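Local coordinates for protein Rho guanine nucleotide exchange factor 11 (Homo sapiens, PDB 5JHH) that probably catalyses GDP-to-GTP exchange on Rho-type small GTPases through a Dbl-homology domain followed by a pleckstrin-homology domain, at residues I27-L30 / F31-A35; L73-I76 / H77-W80; L177-I180 / I181-E185; C201-I204 / L205-V208. All blocks are in the same frame, centred on the assembly; numbering follows the deposited sequence.

In the fold
All four contacts are local and lie in the RhoGEF (Dbl-homology) domain, three within about two turns of one helix and contact 3 at a helix end. Along the chain they come in numerical order: contact 1 on helix 18-54, contact 2 on helix 70-89, contact 3 at the end of helix 165-182 and contact 4 on helix 189-227. The centres of contacts 1 and 2 are about 14 Å apart, and those of contacts 1 and 3 about 15 Å; both pairs touch. Contacts 3 and 4 also touch, with centres about 20 Å apart. Contacts 1 and 4 both reach the chain of another protein, so the helix bundle is in part a docking surface for it.

Contact 1. Residues I27-L30 / F31-A35; sequences INEL and FVTEA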
ATOM      1  N   ILE A  27      -7.533  22.147   8.865  1.00 26.48           N
ATOM      2  CA  ILE A  27      -7.210  21.970  10.250  1.00 30.30           C
ATOM      3  C   ILE A  27      -8.383  21.306  10.938  1.00 30.20           C
ATOM      4  O   ILE A  27      -8.219  20.440  11.770  1.00 29.29           O
ATOM      5  CB  ILE A  27      -6.859  23.313  10.912  1.00 27.77           C
ATOM      6  CG1 ILE A  27      -5.499  23.757  10.422  1.00 28.21           C
ATOM      7  CG2 ILE A  27      -6.823  23.182  12.424  1.00 25.31           C
ATOM      8  CD1 ILE A  27      -5.093  25.131  10.913  1.00 31.21           C
ATOM      9  N   ASN A  28      -9.574  21.717  10.580  1.00 28.84           N
ATOM     10  CA  ASN A  28     -10.722  21.109  11.146  1.00 30.37           C
ATOM     11  C   ASN A  28     -10.751  19.622  10.766  1.00 30.92           C
ATOM     12  O   ASN A  28     -10.968  18.800  11.617  1.00 32.03           O
ATOM     13  CB  ASN A  28     -11.958  21.822  10.671  1.00 30.21           C
ATOM     14  CG  ASN A  28     -13.223  21.238  11.238  1.00 33.51           C
ATOM     15  OD1 ASN A  28     -14.061  20.698  10.495  1.00 38.59           O
ATOM     16  ND2 ASN A  28     -13.392  21.370  12.532  1.00 30.73           N
ATOM     17  N   GLU A  29     -10.528  19.286   9.497  1.00 28.68           N
ATOM     18  CA  GLU A  29     -10.543  17.892   9.082  1.00 25.76           C
ATOM     19  C   GLU A  29      -9.522  17.056   9.877  1.00 25.73           C
ATOM     20  O   GLU A  29      -9.828  15.969  10.353  1.00 30.98           O
ATOM     21  CB  GLU A  29     -10.272  17.749   7.577  1.00 26.08           C
ATOM     22  CG  GLU A  29     -10.528  16.326   7.115  1.00 26.48           C
ATOM     23  CD  GLU A  29     -10.143  16.006   5.695  1.00 27.27           C
ATOM     24  OE1 GLU A  29      -9.534  16.849   4.992  1.00 26.93           O
ATOM     25  OE2 GLU A  29     -10.450  14.859   5.293  1.00 28.77           O
ATOM     26  N   LEU A  30      -8.320  17.584  10.029  1.00 25.50           N
ATOM     27  CA  LEU A  30      -7.319  16.949  10.833  1.00 25.32           C
ATOM     28  C   LEU A  30      -7.835  16.637  12.209  1.00 27.82           C
ATOM     29  O   LEU A  30      -7.770  15.492  12.652  1.00 27.90           O
ATOM     30  CB  LEU A  30      -6.089  17.823  10.934  1.00 25.38           C
ATOM     31  CG  LEU A  30      -5.069  17.367  11.958  1.00 29.23           C
ATOM     32  CD1 LEU A  30      -4.396  16.076  11.507  1.00 28.86           C
ATOM     33  CD2 LEU A  30      -4.024  18.445  12.146  1.00 32.30           C
ATOM     34  N   PHE A  31      -8.377  17.644  12.885  1.00 28.13           N
ATOM     35  CA  PHE A  31      -8.903  17.437  14.217  1.00 28.41           C
ATOM     36  C   PHE A  31     -10.013  16.422  14.250  1.00 27.11           C
ATOM     37  O   PHE A  31     -10.012  15.543  15.098  1.00 25.58           O
ATOM     38  CB  PHE A  31      -9.407  18.739  14.834  1.00 32.92           C
ATOM     39  CG  PHE A  31      -8.314  19.733  15.206  1.00 32.93           C
ATOM     40  CD1 PHE A  31      -6.984  19.496  14.926  1.00 34.35           C
ATOM     41  CD2 PHE A  31      -8.650  20.938  15.781  1.00 33.30           C
ATOM     42  CE1 PHE A  31      -6.009  20.415  15.263  1.00 36.39           C
ATOM     43  CE2 PHE A  31      -7.687  21.855  16.128  1.00 34.88           C
ATOM     44  CZ  PHE A  31      -6.365  21.599  15.880  1.00 36.61           C
ATOM     45  N   VAL A  32     -10.968  16.542  13.353  1.00 26.05           N
ATOM     46  CA  VAL A  32     -12.149  15.700  13.408  1.00 26.53           C
ATOM     47  C   VAL A  32     -11.754  14.271  13.069  1.00 26.34           C
ATOM     48  O   VAL A  32     -12.226  13.341  13.683  1.00 24.64           O
ATOM     49  CB  VAL A  32     -13.248  16.216  12.464  1.00 29.19           C
ATOM     50  CG1 VAL A  32     -14.397  15.226  12.368  1.00 29.48           C
ATOM     51  CG2 VAL A  32     -13.786  17.532  12.998  1.00 29.09           C
ATOM     52  N   THR A  33     -10.860  14.093  12.112  1.00 26.93           N
ATOM     53  CA  THR A  33     -10.459  12.739  11.769  1.00 23.92           C
ATOM     54  C   THR A  33      -9.471  12.129  12.796  1.00 26.76           C
ATOM     55  O   THR A  33      -9.376  10.911  12.929  1.00 26.29           O
ATOM     56  CB  THR A  33      -9.809  12.698  10.425  1.00 23.37           C
ATOM     57  OG1 THR A  33      -8.714  13.642  10.412  1.00 22.26           O
ATOM     58  CG2 THR A  33     -10.841  13.003   9.355  1.00 23.57           C
ATOM     59  N   GLU A  34      -8.790  12.954  13.564  1.00 26.11           N
ATOM     60  CA  GLU A  34      -8.044  12.413  14.697  1.00 26.63           C
ATOM     61  C   GLU A  34      -8.965  11.853  15.770  1.00 28.83           C
ATOM     62  O   GLU A  34      -8.778  10.725  16.247  1.00 28.85           O
ATOM     63  CB  GLU A  34      -7.126  13.435  15.272  1.00 23.37           C
ATOM     64  CG  GLU A  34      -6.168  12.884  16.291  1.00 25.73           C
ATOM     65  CD  GLU A  34      -5.106  11.930  15.719  1.00 26.12           C
ATOM     66  OE1 GLU A  34      -4.818  11.900  14.493  1.00 23.00           O
ATOM     67  OE2 GLU A  34      -4.534  11.203  16.551  1.00 28.72           O
ATOM     68  N   ALA A  35     -10.013  12.585  16.101  1.00 26.87           N
ATOM     69  CA  ALA A  35     -10.940  12.103  17.100  1.00 26.87           C
ATOM     70  C   ALA A  35     -11.611  10.832  16.556  1.00 25.03           C
ATOM     71  O   ALA A  35     -11.861   9.831  17.249  1.00 25.76           O
ATOM     72  CB  ALA A  35     -11.995  13.181  17.404  1.00 28.54           C
TER
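Ile-27 and Phe-31 run alongside each other, one turn apart on helix 18-54. The methyl CG2 of Ile-27 sits over one face of the Phe-31 ring, 4.0 Å from its centroid, in a CH-pi contact. The methyl is shifted toward the rim, nearest CZ at 3.8 Å. Ring atom CG of Phe-31 lies 3.5 Å from Ile-27 O, which comes over a face of the ring. CG of Phe-31 is anti to its own carbonyl carbon (chi1 -70°), which swings the ring back along the helix to Ile-27. This is the tight part. It faces inward: Ile-27 also packs on Ile-180, and Phe-31 on Met-84. Leu-30 stands at its margin, with CG 4.1 Å from Phe-31 CD1.

The loose side is Val-32 with Asn-28. Val-32 is exposed, and its CG2 lies beside the amide of Asn-28, 3.9 Å from ND2, in plain van der Waals contact.

The polar sides are well bonded. Thr-33 turns its hydroxyl back into the helix. OG1 donates to Glu-29 O at 2.6 Å, tilted 31° from the carbonyl plane. Thr-33 N binds the same oxygen at 2.8 Å. The extended Glu-29 chain carries its carboxylate to the chain of another protein, where an aromatic side chain and backbone groups bond it. Glu-34 is buried; its OE1 forms a salt bridge with Arg-169 and a hydrogen bond with Tyr-173, and OE2 goes to His-77.

The chemistry implies a division of labour. Thr-33 spends its hydroxyl proton on the helix backbone, while Glu-29 keeps both carboxylate oxygens for the partner protein.

Contact 2. Residues L73-I76 / H77-W80; sequences LIEI and HNSW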
ATOM      1  N   LEU A  73      -0.824   2.706  22.209  1.00 23.11           N
ATOM      2  CA  LEU A  73      -1.231   3.294  20.950  1.00 26.51           C
ATOM      3  C   LEU A  73      -2.366   4.269  21.139  1.00 23.31           C
ATOM      4  O   LEU A  73      -2.302   5.394  20.684  1.00 26.50           O
ATOM      5  CB  LEU A  73      -1.631   2.224  19.952  1.00 25.08           C
ATOM      6  CG  LEU A  73      -1.837   2.709  18.533  1.00 24.23           C
ATOM      7  CD1 LEU A  73      -0.561   3.299  17.978  1.00 23.03           C
ATOM      8  CD2 LEU A  73      -2.227   1.506  17.688  1.00 28.14           C
ATOM      9  N   ILE A  74      -3.326   3.881  21.944  1.00 22.95           N
ATOM     10  CA  ILE A  74      -4.451   4.733  22.231  1.00 24.91           C
ATOM     11  C   ILE A  74      -4.020   6.018  22.943  1.00 27.18           C
ATOM     12  O   ILE A  74      -4.496   7.114  22.597  1.00 25.74           O
ATOM     13  CB  ILE A  74      -5.468   3.964  23.068  1.00 25.89           C
ATOM     14  CG1 ILE A  74      -6.239   2.997  22.156  1.00 27.32           C
ATOM     15  CG2 ILE A  74      -6.355   4.888  23.870  1.00 22.70           C
ATOM     16  CD1 ILE A  74      -7.191   2.061  22.914  1.00 27.64           C
ATOM     17  N   GLU A  75      -3.131   5.895  23.921  1.00 27.00           N
ATOM     18  CA  GLU A  75      -2.624   7.069  24.619  1.00 29.08           C
ATOM     19  C   GLU A  75      -1.753   8.033  23.741  1.00 28.22           C
ATOM     20  O   GLU A  75      -1.853   9.238  23.845  1.00 27.15           O
ATOM     21  CB  GLU A  75      -1.889   6.608  25.862  1.00 33.93           C
ATOM     22  CG  GLU A  75      -1.439   7.728  26.808  1.00 42.30           C
ATOM     23  CD  GLU A  75      -2.520   8.763  27.092  1.00 44.61           C
ATOM     24  OE1 GLU A  75      -3.734   8.425  27.095  1.00 47.48           O
ATOM     25  OE2 GLU A  75      -2.130   9.932  27.271  1.00 53.38           O
ATOM     26  N   ILE A  76      -0.962   7.508  22.826  1.00 25.41           N
ATOM     27  CA  ILE A  76      -0.334   8.340  21.822  1.00 24.13           C
ATOM     28  C   ILE A  76      -1.353   9.292  21.212  1.00 25.73           C
ATOM     29  O   ILE A  76      -1.079  10.497  21.029  1.00 24.15           O
ATOM     30  CB  ILE A  76       0.183   7.525  20.618  1.00 27.24           C
ATOM     31  CG1 ILE A  76       1.389   6.658  20.947  1.00 25.56           C
ATOM     32  CG2 ILE A  76       0.486   8.402  19.410  1.00 30.58           C
ATOM     33  CD1 ILE A  76       2.564   7.392  21.425  1.00 27.20           C
ATOM     34  N   HIS A  77      -2.464   8.734  20.746  1.00 24.79           N
ATOM     35  CA  HIS A  77      -3.444   9.546  20.024  1.00 23.51           C
ATOM     36  C   HIS A  77      -4.374  10.359  20.927  1.00 23.79           C
ATOM     37  O   HIS A  77      -4.826  11.438  20.531  1.00 25.40           O
ATOM     38  CB  HIS A  77      -4.270   8.724  19.038  1.00 21.25           C
ATOM     39  CG  HIS A  77      -3.498   8.251  17.865  1.00 22.24           C
ATOM     40  ND1 HIS A  77      -3.295   9.026  16.752  1.00 23.00           N
ATOM     41  CD2 HIS A  77      -2.877   7.073  17.620  1.00 23.56           C
ATOM     42  CE1 HIS A  77      -2.580   8.355  15.874  1.00 22.20           C
ATOM     43  NE2 HIS A  77      -2.296   7.175  16.386  1.00 21.56           N
ATOM     44  N   ASN A  78      -4.693   9.840  22.092  1.00 21.12           N
ATOM     45  CA  ASN A  78      -5.567  10.541  23.008  1.00 23.04           C
ATOM     46  C   ASN A  78      -4.882  11.803  23.544  1.00 26.11           C
ATOM     47  O   ASN A  78      -5.463  12.872  23.525  1.00 29.45           O
ATOM     48  CB  ASN A  78      -5.903   9.613  24.146  1.00 26.53           C
ATOM     49  CG  ASN A  78      -6.770  10.258  25.216  1.00 27.57           C
ATOM     50  OD1 ASN A  78      -7.914  10.615  24.985  1.00 28.33           O
ATOM     51  ND2 ASN A  78      -6.219  10.373  26.400  1.00 29.05           N
ATOM     52  N   SER A  79      -3.625  11.685  23.933  1.00 24.57           N
ATOM     53  CA  SER A  79      -2.888  12.827  24.409  1.00 28.15           C
ATOM     54  C   SER A  79      -2.900  13.903  23.349  1.00 28.34           C
ATOM     55  O   SER A  79      -3.232  15.035  23.616  1.00 32.77           O
ATOM     56  CB  SER A  79      -1.458  12.451  24.816  1.00 26.86           C
ATOM     57  OG  SER A  79      -0.692  11.977  23.704  1.00 29.79           O
ATOM     58  N   TRP A  80      -2.580  13.548  22.121  1.00 29.46           N
ATOM     59  CA  TRP A  80      -2.564  14.535  21.054  1.00 30.09           C
ATOM     60  C   TRP A  80      -3.962  15.126  20.853  1.00 29.79           C
ATOM     61  O   TRP A  80      -4.154  16.332  20.734  1.00 28.30           O
ATOM     62  CB  TRP A  80      -2.059  13.911  19.740  1.00 27.29           C
ATOM     63  CG  TRP A  80      -1.541  14.904  18.775  1.00 26.05           C
ATOM     64  CD1 TRP A  80      -0.814  16.001  19.085  1.00 27.05           C
ATOM     65  CD2 TRP A  80      -1.653  14.885  17.337  1.00 24.76           C
ATOM     66  NE1 TRP A  80      -0.473  16.681  17.947  1.00 27.82           N
ATOM     67  CE2 TRP A  80      -0.989  16.028  16.861  1.00 25.11           C
ATOM     68  CE3 TRP A  80      -2.306  14.045  16.412  1.00 24.59           C
ATOM     69  CZ2 TRP A  80      -0.890  16.332  15.485  1.00 24.21           C
ATOM     70  CZ3 TRP A  80      -2.222  14.328  15.069  1.00 22.36           C
ATOM     71  CH2 TRP A  80      -1.509  15.481  14.608  1.00 24.24           C
TER
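Glu-75 and Asn-78 join their side chains across one turn of helix 70-89. Asn-78 ND2 donates to Glu-75 OE1 at 3.2 Å, with an N-H...O angle of 151°. It reaches the syn side of the oxygen, somewhat out of the carboxylate plane. The amide and carboxylate planes are 67° apart, so the two groups meet at one oxygen and do not lie flat together. Glu-75 bends at chi2 (47°), which folds its carboxylate forward along the helix. The other oxygen, OE2, comes to 3.6 Å from Ser-79 CB.

Ser-79 OG sits 3.0 Å from Glu-75 O and 3.1 Å from Ile-76 O. Both carbonyls are within reach of its one proton. A bound glycerol, probably from the crystallisation liquor, shares a further hydrogen bond with OG.

On the inner side, Ile-76 CG2 makes a CH-pi contact over one face of the His-77 ring, 4.2 Å from its centroid and offset toward the rim. Leu-73 O comes near the ring plane at its edge, 3.5 Å from His-77 CD2. Trp-80 CB lies 3.8 Å from Ile-76 O.

The next shell fixes these groups. His-77 ND1 is hydrogen-bonded to Glu-34 and NE2 to Glu-166, while His-37 meets the ring edge-to-face. Trp-80 NE1 bonds to Leu-100 O, and Asn-78 OD1 has a weak bond from Arg-42.

With both ring nitrogens engaged by carboxylates, the buried imidazole is held against rotation. Two acidic neighbours would probably favour its doubly protonated form, which would link helices 18-54, 70-89 and 165-182 by charge.

Contact 3. Residues L177-I180 / I181-E185; sequences LESI and IKHTE
Thr-184 OG1 donates to Ile-180 O at 2.6 Å, the shortest hydrogen bond across these two segments. The hydroxyl stands above the carbonyl plane, 44° out of it. With chi1 at -61°, OG1 lies beside the backbone N of its own residue and faces back to the last turn. His-183 N also bonds Ile-180 O, weakly, at 3.0 Å, and has a second weak bond to Ser-179 O at 3.4 Å. Earlier bonds are regular: Ile-181 N to Leu-177 O at 2.8 Å, and Lys-182 N to Glu-178 O at 3.0 Å. The Glu-178 carboxylate forms a salt bridge with Arg-202.

Packing follows outward. Ile-181 lays CG1 against Leu-177 O, 3.1 Å away, while its side chain packs on His-191 and Leu-194 of helix 189-227. Ile-180 turns to Val-26 on helix 18-54, and its CG2 lies 3.8 Å from Thr-184 OG1. The CG of Lys-182 covers one face of the His-183 ring near its rim.

All this is typical of a helix C-terminus, where i to i+4 bonding gives way to i to i+3 bonds and a side-chain hydroxyl takes up one of the last carbonyls. Here helix 165-182 passes into the turn before helix 189-227.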
ATOM      1  N   LEU A 177      -0.792  17.635   6.252  1.00 27.73           N
ATOM      2  CA  LEU A 177       0.146  18.736   6.478  1.00 28.07           C
ATOM      3  C   LEU A 177       0.424  19.533   5.183  1.00 30.27           C
ATOM      4  O   LEU A 177       0.454  20.775   5.203  1.00 30.63           O
ATOM      5  CB  LEU A 177       1.431  18.277   7.181  1.00 24.22           C
ATOM      6  CG  LEU A 177       1.228  17.856   8.642  1.00 25.58           C
ATOM      7  CD1 LEU A 177       2.358  16.983   9.203  1.00 25.63           C
ATOM      8  CD2 LEU A 177       1.086  19.057   9.524  1.00 25.37           C
ATOM      9  N   GLU A 178       0.588  18.839   4.061  1.00 35.16           N
ATOM     10  CA  GLU A 178       0.852  19.500   2.776  1.00 34.54           C
ATOM     11  C   GLU A 178      -0.276  20.466   2.482  1.00 34.94           C
ATOM     12  O   GLU A 178      -0.050  21.619   2.170  1.00 37.78           O
ATOM     13  CB  GLU A 178       1.031  18.505   1.633  1.00 39.99           C
ATOM     14  CG  GLU A 178       2.452  17.948   1.548  1.00 53.29           C
ATOM     15  CD  GLU A 178       2.542  16.561   0.903  1.00 65.35           C
ATOM     16  OE1 GLU A 178       1.864  16.347  -0.121  1.00 78.91           O
ATOM     17  OE2 GLU A 178       3.282  15.667   1.414  1.00 68.42           O
ATOM     18  N   SER A 179      -1.497  20.036   2.694  1.00 31.65           N
ATOM     19  CA  SER A 179      -2.617  20.910   2.459  1.00 33.17           C
ATOM     20  C   SER A 179      -2.729  22.116   3.433  1.00 34.46           C
ATOM     21  O   SER A 179      -3.143  23.206   3.038  1.00 34.72           O
ATOM     22  CB  SER A 179      -3.894  20.092   2.463  1.00 33.48           C
ATOM     23  OG  SER A 179      -4.962  20.962   2.742  1.00 42.89           O
ATOM     24  N   ILE A 180      -2.368  21.941   4.696  1.00 32.88           N
ATOM     25  CA  ILE A 180      -2.320  23.081   5.611  1.00 31.01           C
ATOM     26  C   ILE A 180      -1.240  24.080   5.192  1.00 34.24           C
ATOM     27  O   ILE A 180      -1.447  25.310   5.260  1.00 33.19           O
ATOM     28  CB  ILE A 180      -2.018  22.638   7.027  1.00 29.69           C
ATOM     29  CG1 ILE A 180      -3.207  21.855   7.598  1.00 30.81           C
ATOM     30  CG2 ILE A 180      -1.742  23.811   7.955  1.00 28.43           C
ATOM     31  CD1 ILE A 180      -2.830  21.017   8.797  1.00 27.44           C
ATOM     32  N   ILE A 181      -0.083  23.533   4.842  1.00 30.41           N
ATOM     33  CA  ILE A 181       1.076  24.295   4.455  1.00 31.29           C
ATOM     34  C   ILE A 181       0.727  25.194   3.260  1.00 36.94           C
ATOM     35  O   ILE A 181       0.941  26.394   3.288  1.00 34.52           O
ATOM     36  CB  ILE A 181       2.192  23.317   4.059  1.00 30.13           C
ATOM     37  CG1 ILE A 181       2.819  22.748   5.324  1.00 27.45           C
ATOM     38  CG2 ILE A 181       3.213  23.973   3.113  1.00 28.10           C
ATOM     39  CD1 ILE A 181       3.710  21.566   5.068  1.00 26.22           C
ATOM     40  N   LYS A 182       0.181  24.566   2.225  1.00 39.39           N
ATOM     41  CA  LYS A 182      -0.441  25.214   1.095  1.00 43.67           C
ATOM     42  C   LYS A 182      -1.287  26.412   1.451  1.00 39.23           C
ATOM     43  O   LYS A 182      -1.321  27.364   0.689  1.00 42.07           O
ATOM     44  CB  LYS A 182      -1.325  24.204   0.355  1.00 52.36           C
ATOM     45  CG  LYS A 182      -2.182  24.793  -0.763  1.00 63.65           C
ATOM     46  CD  LYS A 182      -2.671  23.728  -1.744  1.00 70.27           C
ATOM     47  CE  LYS A 182      -3.228  24.341  -3.026  1.00 75.06           C
ATOM     48  NZ  LYS A 182      -4.342  23.522  -3.585  1.00 78.39           N
ATOM     49  N   HIS A 183      -2.027  26.362   2.545  1.00 35.21           N
ATOM     50  CA  HIS A 183      -2.856  27.512   2.899  1.00 35.85           C
ATOM     51  C   HIS A 183      -2.275  28.347   4.024  1.00 34.18           C
ATOM     52  O   HIS A 183      -2.986  29.092   4.672  1.00 37.36           O
ATOM     53  CB  HIS A 183      -4.266  27.074   3.199  1.00 37.98           C
ATOM     54  CG  HIS A 183      -4.940  26.458   2.019  1.00 45.97           C
ATOM     55  ND1 HIS A 183      -5.626  25.265   2.085  1.00 53.56           N
ATOM     56  CD2 HIS A 183      -4.996  26.854   0.727  1.00 47.27           C
ATOM     57  CE1 HIS A 183      -6.091  24.960   0.887  1.00 52.20           C
ATOM     58  NE2 HIS A 183      -5.717  25.905   0.044  1.00 46.18           N
ATOM     59  N   THR A 184      -0.967  28.260   4.228  1.00 29.76           N
ATOM     60  CA  THR A 184      -0.293  29.032   5.271  1.00 32.33           C
ATOM     61  C   THR A 184       0.601  30.101   4.614  1.00 32.78           C
ATOM     62  O   THR A 184       1.293  29.832   3.611  1.00 31.97           O
ATOM     63  CB  THR A 184       0.567  28.074   6.144  1.00 31.60           C
ATOM     64  OG1 THR A 184      -0.284  27.120   6.767  1.00 33.80           O
ATOM     65  CG2 THR A 184       1.356  28.817   7.230  1.00 31.59           C
ATOM     66  N   GLU A 185       0.606  31.307   5.169  1.00 40.46           N
ATOM     67  CA  GLU A 185       1.370  32.413   4.557  1.00 42.18           C
ATOM     68  C   GLU A 185       2.807  31.989   4.609  1.00 35.63           C
ATOM     69  O   GLU A 185       3.270  31.560   5.662  1.00 38.52           O
ATOM     70  CB  GLU A 185       1.204  33.728   5.334  1.00 50.47           C
ATOM     71  CG  GLU A 185      -0.213  34.275   5.378  1.00 57.93           C
ATOM     72  CD  GLU A 185      -0.617  34.956   4.086  1.00 74.82           C
ATOM     73  OE1 GLU A 185       0.021  35.983   3.776  1.00 83.85           O
ATOM     74  OE2 GLU A 185      -1.569  34.481   3.398  1.00 73.35           O
TER

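Contact 4. Residues C201-I204 / L205-V208; sequences CREI and LKYV
Glu-203 and Lys-206 form an i to i+3 salt bridge on the long helix 189-227 of the Dbl-homology helix bundle. Lys-206 NZ is 3.3 Å from Glu-203 OE1 and 3.6 Å from OE2; the hydrogen bond to OE1 is weak. Glu-203 bends at chi2 (50°), which brings its carboxylate over toward the lysine. Lys-206 sends its chain back along the helix, with CG anti to its own carbonyl carbon (chi1 -75°). Its aliphatic part passes Arg-202 O, with CG at 3.5 Å. The lysine lies where an aromatic side chain of another protein meets this turn.

Backbone bonds repeat in helical register. Leu-205 N, Lys-206 N, Tyr-207 N and Val-208 N donate to the carbonyls of Cys-201, Arg-202, Glu-203 and Ile-204.

Apolar contacts occupy the inner side. Cys-201 packs on Leu-177 and Pro-174, Leu-205 on Leu-170 and Pro-174, and Ile-204 on Phe-105.

Interface packing is a separate matter. Arg-202 and Leu-205 also meet aromatic side chains of the other protein, and Val-208 an apolar one, so this turn serves both the bundle core and an interface. Within the turn, side-chain carbons lie against the carbonyl oxygens of the preceding turn: Leu-205 CG is 3.5 Å from Cys-201 O, and Val-208 CG2 is 3.5 Å from Ile-204 O.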
ATOM      1  N   CYS A 201       6.987  13.257   9.526  1.00 22.80           N
ATOM      2  CA  CYS A 201       5.948  12.264   9.205  1.00 22.94           C
ATOM      3  C   CYS A 201       6.337  11.320   8.075  1.00 23.77           C
ATOM      4  O   CYS A 201       6.092  10.127   8.158  1.00 23.56           O
ATOM      5  CB  CYS A 201       4.658  12.905   8.816  1.00 22.88           C
ATOM      6  SG  CYS A 201       3.861  13.733  10.158  1.00 27.38           S
ATOM      7  N   ARG A 202       6.920  11.835   7.019  1.00 22.96           N
ATOM      8  CA  ARG A 202       7.405  10.939   5.967  1.00 24.55           C
ATOM      9  C   ARG A 202       8.404   9.924   6.470  1.00 24.16           C
ATOM     10  O   ARG A 202       8.376   8.738   6.098  1.00 22.50           O
ATOM     11  CB  ARG A 202       8.016  11.719   4.824  1.00 25.22           C
ATOM     12  CG  ARG A 202       6.918  12.359   3.983  1.00 31.20           C
ATOM     13  CD  ARG A 202       7.475  13.035   2.738  1.00 34.52           C
ATOM     14  NE  ARG A 202       6.423  13.747   2.048  1.00 42.85           N
ATOM     15  CZ  ARG A 202       6.498  15.020   1.651  1.00 50.44           C
ATOM     16  NH1 ARG A 202       7.603  15.741   1.843  1.00 53.19           N
ATOM     17  NH2 ARG A 202       5.457  15.568   1.033  1.00 52.30           N
ATOM     18  N   GLU A 203       9.291  10.417   7.299  1.00 23.81           N
ATOM     19  CA  GLU A 203      10.362   9.622   7.914  1.00 27.06           C
ATOM     20  C   GLU A 203       9.776   8.552   8.854  1.00 23.56           C
ATOM     21  O   GLU A 203      10.207   7.411   8.903  1.00 19.33           O
ATOM     22  CB  GLU A 203      11.240  10.598   8.679  1.00 31.07           C
ATOM     23  CG  GLU A 203      12.718  10.410   8.490  1.00 41.03           C
ATOM     24  CD  GLU A 203      13.180  10.313   7.062  1.00 37.61           C
ATOM     25  OE1 GLU A 203      13.005  11.296   6.328  1.00 40.14           O
ATOM     26  OE2 GLU A 203      13.762   9.249   6.717  1.00 37.40           O
ATOM     27  N   ILE A 204       8.703   8.917   9.525  1.00 22.46           N
ATOM     28  CA  ILE A 204       8.012   7.976  10.371  1.00 22.20           C
ATOM     29  C   ILE A 204       7.407   6.894   9.502  1.00 19.86           C
ATOM     30  O   ILE A 204       7.435   5.735   9.846  1.00 20.83           O
ATOM     31  CB  ILE A 204       6.916   8.708  11.163  1.00 22.21           C
ATOM     32  CG1 ILE A 204       7.554   9.505  12.293  1.00 23.57           C
ATOM     33  CG2 ILE A 204       5.881   7.756  11.664  1.00 19.87           C
ATOM     34  CD1 ILE A 204       6.563  10.474  12.916  1.00 23.24           C
ATOM     35  N   LEU A 205       6.827   7.262   8.383  1.00 18.82           N
ATOM     36  CA  LEU A 205       6.265   6.246   7.481  1.00 19.24           C
ATOM     37  C   LEU A 205       7.332   5.321   6.917  1.00 19.79           C
ATOM     38  O   LEU A 205       7.116   4.106   6.747  1.00 18.24           O
ATOM     39  CB  LEU A 205       5.504   6.914   6.337  1.00 19.78           C
ATOM     40  CG  LEU A 205       4.186   7.531   6.810  1.00 19.85           C
ATOM     41  CD1 LEU A 205       3.656   8.609   5.877  1.00 20.42           C
ATOM     42  CD2 LEU A 205       3.117   6.467   7.008  1.00 20.59           C
ATOM     43  N   LYS A 206       8.507   5.873   6.656  1.00 21.24           N
ATOM     44  CA  LYS A 206       9.596   5.054   6.156  1.00 23.28           C
ATOM     45  C   LYS A 206      10.050   4.065   7.200  1.00 22.08           C
ATOM     46  O   LYS A 206      10.373   2.911   6.860  1.00 25.01           O
ATOM     47  CB  LYS A 206      10.774   5.912   5.698  1.00 25.90           C
ATOM     48  CG  LYS A 206      10.537   6.615   4.361  1.00 29.84           C
ATOM     49  CD  LYS A 206      11.757   7.477   4.019  1.00 35.58           C
ATOM     50  CE  LYS A 206      11.387   8.844   3.446  1.00 38.39           C
ATOM     51  NZ  LYS A 206      12.542   9.782   3.387  1.00 41.54           N
ATOM     52  N   TYR A 207      10.034   4.500   8.447  1.00 18.48           N
ATOM     53  CA  TYR A 207      10.408   3.641   9.553  1.00 21.01           C
ATOM     54  C   TYR A 207       9.403   2.504   9.730  1.00 21.83           C
ATOM     55  O   TYR A 207       9.788   1.359   9.883  1.00 21.35           O
ATOM     56  CB  TYR A 207      10.494   4.488  10.836  1.00 23.29           C
ATOM     57  CG  TYR A 207      10.884   3.758  12.096  1.00 23.90           C
ATOM     58  CD1 TYR A 207       9.971   2.964  12.751  1.00 25.71           C
ATOM     59  CD2 TYR A 207      12.143   3.912  12.677  1.00 26.30           C
ATOM     60  CE1 TYR A 207      10.318   2.297  13.916  1.00 26.81           C
ATOM     61  CE2 TYR A 207      12.487   3.256  13.863  1.00 24.51           C
ATOM     62  CZ  TYR A 207      11.566   2.448  14.457  1.00 24.83           C
ATOM     63  OH  TYR A 207      11.811   1.734  15.593  1.00 29.17           O
ATOM     64  N   VAL A 208       8.100   2.813   9.697  1.00 21.26           N
ATOM     65  CA  VAL A 208       7.083   1.755   9.807  1.00 18.93           C
ATOM     66  C   VAL A 208       7.142   0.862   8.559  1.00 17.95           C
ATOM     67  O   VAL A 208       7.057  -0.339   8.660  1.00 16.46           O
ATOM     68  CB  VAL A 208       5.678   2.315   9.975  1.00 19.46           C
ATOM     69  CG1 VAL A 208       4.631   1.180  10.013  1.00 18.10           C
ATOM     70  CG2 VAL A 208       5.634   3.125  11.253  1.00 18.64           C
TER